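Local coordinates for aminotransferase class-III (Sphaerobacter thermophilus DSM 20745, PDB 6K8H), which belongs to the class-III aminotransferases, proteins built on the fold shared by pyridoxal-phosphate-dependent aminotransferases, and is also called an omega-transaminase, at residues I221-R226 with L252-V257. Sequence-based numbering, arbitrary orientation.
Sequences IDPNPR and LIFDEV. With PLR ((5-hydroxy-4,6-dimethylpyridin-3-yl)methyl dihydrogen phosphate), chain D.
Ile221 and Phe254 pair on parallel strands 216-221 and 251-255: Ile221 N donates to Ile253 O, and Asp255 N returns a hydrogen to Ile221 O (2.9 Å, 168° at the hydrogen). Side by side, Ile221 CG2 lies 3.5 Å from Phe254 CD1, while Pro223 CG meets CD2 of the same ring at 4.0 Å. Branched, aromatic and cyclic groups suit this buried side, where helix 235-248 packs on Ile221 and helix 266-271 on Pro223 and Phe254. Asp255 turns instead to the pocket. Its CB passes 4.0 Å from Ile221 O; CG, swung away from its own backbone nitrogen (chi1 -180°), and OD1 come close to N1 of PLR, OD1 at 3.1 Å. OD1 also accepts Val257 N at 3.0 Å, closing an Asx turn, and OD2 stands 2.7 Å from N1 while hydrogen-bonded to His155; bonds on both oxygens limit the carboxylate's rotation. Asp222, whose OD1 closes a second Asx turn with Asn224 N, brings OD2 to 3.4 Å from methyl C2A. Aspartate's short chain lets one oxygen take the N-H two residues on while the other faces the ligand. A carboxylate so near N1 would probably stabilise a proton there, and protonated N1 would draw electron density from the ring.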
ATOM      1  N   ILE B 221      -8.496  11.228  13.509  1.00  7.44           N
ATOM      2  CA  ILE B 221      -7.802  12.433  13.951  1.00  6.26           C
ATOM      3  C   ILE B 221      -6.300  12.177  14.037  1.00  8.93           C
ATOM      4  O   ILE B 221      -5.866  11.178  14.618  1.00 10.04           O
ATOM      5  CB  ILE B 221      -8.344  12.937  15.302  1.00  7.03           C
ATOM      6  CG1 ILE B 221      -7.620  14.225  15.693  1.00  7.99           C
ATOM      7  CG2 ILE B 221      -8.257  11.841  16.370  1.00  7.76           C
ATOM      8  CD1 ILE B 221      -8.197  14.895  16.931  1.00 11.44           C
ATOM      9  N   ASP B 222      -5.513  13.078  13.441  1.00  7.67           N
ATOM     10  CA  ASP B 222      -4.068  13.125  13.639  1.00 11.88           C
ATOM     11  C   ASP B 222      -3.780  13.973  14.873  1.00 10.07           C
ATOM     12  O   ASP B 222      -4.080  15.172  14.861  1.00  9.11           O
ATOM     13  CB  ASP B 222      -3.405  13.720  12.402  1.00 11.44           C
ATOM     14  CG  ASP B 222      -1.891  13.828  12.501  1.00 14.28           C
ATOM     15  OD1 ASP B 222      -1.329  13.920  13.618  1.00 14.90           O
ATOM     16  OD2 ASP B 222      -1.251  13.849  11.414  1.00 15.47           O
ATOM     17  N   PRO B 223      -3.152  13.419  15.932  1.00 11.39           N
ATOM     18  CA  PRO B 223      -2.932  14.151  17.188  1.00 11.79           C
ATOM     19  C   PRO B 223      -2.080  15.422  17.036  1.00 10.51           C
ATOM     20  O   PRO B 223      -2.285  16.341  17.792  1.00 10.57           O
ATOM     21  CB  PRO B 223      -2.229  13.147  18.115  1.00 11.49           C
ATOM     22  CG  PRO B 223      -2.447  11.799  17.465  1.00 14.31           C
ATOM     23  CD  PRO B 223      -2.590  12.073  15.984  1.00 10.22           C
ATOM     24  N   ASN B 224      -1.080  15.389  16.154  1.00 10.69           N
ATOM     25  CA  ASN B 224      -0.192  16.560  15.920  1.00 10.18           C
ATOM     26  C   ASN B 224      -0.027  16.733  14.406  1.00 10.53           C
ATOM     27  O   ASN B 224       1.073  16.478  13.904  1.00 12.95           O
ATOM     28  CB  ASN B 224       1.142  16.358  16.640  1.00 12.75           C
ATOM     29  CG  ASN B 224       1.884  17.645  16.923  1.00 14.07           C
ATOM     30  OD1 ASN B 224       1.424  18.727  16.569  1.00 12.79           O
ATOM     31  ND2 ASN B 224       3.030  17.531  17.573  1.00 13.80           N
ATOM     32  N   PRO B 225      -1.051  17.200  13.662  1.00 11.95           N
ATOM     33  CA  PRO B 225      -0.952  17.248  12.205  1.00 11.70           C
ATOM     34  C   PRO B 225       0.089  18.224  11.645  1.00  9.73           C
ATOM     35  O   PRO B 225       0.053  19.388  11.959  1.00 11.08           O
ATOM     36  CB  PRO B 225      -2.362  17.669  11.762  1.00  9.96           C
ATOM     37  CG  PRO B 225      -2.928  18.394  12.960  1.00 11.24           C
ATOM     38  CD  PRO B 225      -2.316  17.723  14.172  1.00  9.05           C
ATOM     39  N   ARG B 226       0.958  17.716  10.776  1.00 13.30           N
ATOM     40  CA  ARG B 226       1.981  18.561  10.115  1.00 14.52           C
ATOM     41  C   ARG B 226       1.270  19.601   9.235  1.00 15.39           C
ATOM     42  O   ARG B 226       1.723  20.744   9.194  1.00 12.61           O
ATOM     43  CB  ARG B 226       2.896  17.707   9.241  1.00 16.76           C
ATOM     44  CG  ARG B 226       3.376  18.444   8.002  1.00 20.55           C
ATOM     45  CD  ARG B 226       4.360  17.660   7.168  1.00 20.35           C
ATOM     46  NE  ARG B 226       3.835  16.366   6.789  1.00 29.33           N
ATOM     47  CZ  ARG B 226       3.013  16.163   5.772  1.00 37.42           C
ATOM     48  NH1 ARG B 226       2.616  17.181   5.028  1.00 39.00           N
ATOM     49  NH2 ARG B 226       2.610  14.939   5.490  1.00 37.91           N
ATOM     50  N   LEU B 252     -13.118   5.926  17.626  1.00  9.07           N
ATOM     51  CA  LEU B 252     -12.104   6.977  17.573  1.00  9.41           C
ATOM     52  C   LEU B 252     -10.804   6.379  17.034  1.00  6.82           C
ATOM     53  O   LEU B 252     -10.215   5.477  17.653  1.00  5.35           O
ATOM     54  CB  LEU B 252     -11.906   7.608  18.954  1.00  9.74           C
ATOM     55  CG  LEU B 252     -10.852   8.720  19.117  1.00  9.75           C
ATOM     56  CD1 LEU B 252     -11.072   9.893  18.149  1.00  7.44           C
ATOM     57  CD2 LEU B 252     -10.845   9.221  20.561  1.00 11.03           C
ATOM     58  N   ILE B 253     -10.371   6.867  15.869  1.00  6.84           N
ATOM     59  CA  ILE B 253      -9.152   6.410  15.211  1.00  6.86           C
ATOM     60  C   ILE B 253      -8.101   7.513  15.299  1.00  5.96           C
ATOM     61  O   ILE B 253      -8.303   8.612  14.770  1.00  5.91           O
ATOM     62  CB  ILE B 253      -9.399   6.047  13.737  1.00  7.22           C
ATOM     63  CG1 ILE B 253     -10.505   4.994  13.587  1.00  4.40           C
ATOM     64  CG2 ILE B 253      -8.109   5.553  13.100  1.00  5.86           C
ATOM     65  CD1 ILE B 253     -10.927   4.809  12.165  1.00  6.49           C
ATOM     66  N   PHE B 254      -6.962   7.207  15.907  1.00  7.13           N
ATOM     67  CA  PHE B 254      -5.803   8.089  15.839  1.00  8.51           C
ATOM     68  C   PHE B 254      -4.966   7.733  14.617  1.00  9.28           C
ATOM     69  O   PHE B 254      -4.667   6.559  14.391  1.00  7.99           O
ATOM     70  CB  PHE B 254      -4.933   7.981  17.091  1.00  8.36           C
ATOM     71  CG  PHE B 254      -5.450   8.770  18.264  1.00  9.75           C
ATOM     72  CD1 PHE B 254      -6.741   9.273  18.265  1.00  9.71           C
ATOM     73  CD2 PHE B 254      -4.643   8.990  19.372  1.00 14.35           C
ATOM     74  CE1 PHE B 254      -7.230   9.979  19.346  1.00 11.02           C
ATOM     75  CE2 PHE B 254      -5.118   9.710  20.460  1.00 17.65           C
ATOM     76  CZ  PHE B 254      -6.416  10.211  20.444  1.00 15.04           C
ATOM     77  N   ASP B 255      -4.599   8.746  13.834  1.00 10.10           N
ATOM     78  CA  ASP B 255      -3.625   8.589  12.754  1.00 10.32           C
ATOM     79  C   ASP B 255      -2.268   8.976  13.324  1.00 11.48           C
ATOM     80  O   ASP B 255      -1.939  10.164  13.412  1.00  9.48           O
ATOM     81  CB  ASP B 255      -3.997   9.449  11.550  1.00  9.86           C
ATOM     82  CG  ASP B 255      -3.007   9.313  10.392  1.00 11.26           C
ATOM     83  OD1 ASP B 255      -1.914   8.733  10.587  1.00  9.52           O
ATOM     84  OD2 ASP B 255      -3.319   9.793   9.277  1.00 11.04           O
ATOM     85  N   GLU B 256      -1.482   7.973  13.729  1.00  7.50           N
ATOM     86  CA  GLU B 256      -0.130   8.188  14.227  1.00  8.01           C
ATOM     87  C   GLU B 256       0.927   7.737  13.226  1.00 11.86           C
ATOM     88  O   GLU B 256       2.028   7.346  13.620  1.00 10.28           O
ATOM     89  CB  GLU B 256       0.076   7.489  15.573  1.00  8.49           C
ATOM     90  CG  GLU B 256      -0.862   7.992  16.678  1.00  8.89           C
ATOM     91  CD  GLU B 256      -0.146   8.234  18.017  1.00 11.30           C
ATOM     92  OE1 GLU B 256       0.985   8.784  18.021  1.00 11.88           O
ATOM     93  OE2 GLU B 256      -0.727   7.878  19.062  1.00 12.47           O
ATOM     94  N   VAL B 257       0.611   7.773  11.927  1.00  9.88           N
ATOM     95  CA  VAL B 257       1.589   7.340  10.931  1.00  7.81           C
ATOM     96  C   VAL B 257       2.875   8.152  11.067  1.00  8.44           C
ATOM     97  O   VAL B 257       3.981   7.610  10.937  1.00  9.15           O
ATOM     98  CB  VAL B 257       0.989   7.424   9.513  1.00  9.86           C
ATOM     99  CG1 VAL B 257       2.063   7.188   8.453  1.00  9.14           C
ATOM    100  CG2 VAL B 257      -0.124   6.386   9.355  1.00  9.34           C
TER
HETATM  101  N1  PLR D 501      -1.146   9.589   7.716  1.00 11.69           N
HETATM  102  C2  PLR D 501      -0.242  10.522   7.993  1.00 15.00           C
HETATM  103  C2A PLR D 501      -0.446  11.403   9.181  1.00 16.71           C
HETATM  104  C3  PLR D 501       0.898  10.660   7.189  1.00 21.00           C
HETATM  105  O3  PLR D 501       1.799  11.611   7.505  1.00 19.77           O
HETATM  106  C4  PLR D 501       1.074   9.810   6.079  1.00 18.77           C
HETATM  107  C4A PLR D 501       2.264   9.940   5.236  1.00 26.64           C
HETATM  108  C5  PLR D 501       0.107   8.833   5.821  1.00 19.17           C
HETATM  109  C6  PLR D 501      -0.980   8.779   6.651  1.00 17.45           C
HETATM  110  C5A PLR D 501       0.215   7.907   4.640  1.00 17.28           C
HETATM  111  O4P PLR D 501       1.278   6.910   4.730  1.00 13.05           O
HETATM  112  P   PLR D 501       1.918   6.319   3.378  1.00 12.77           P
HETATM  113  O1P PLR D 501       0.759   5.813   2.582  1.00  6.81           O
HETATM  114  O2P PLR D 501       2.602   7.457   2.712  1.00 10.14           O
HETATM  115  O3P PLR D 501       2.867   5.240   3.790  1.00  9.29           O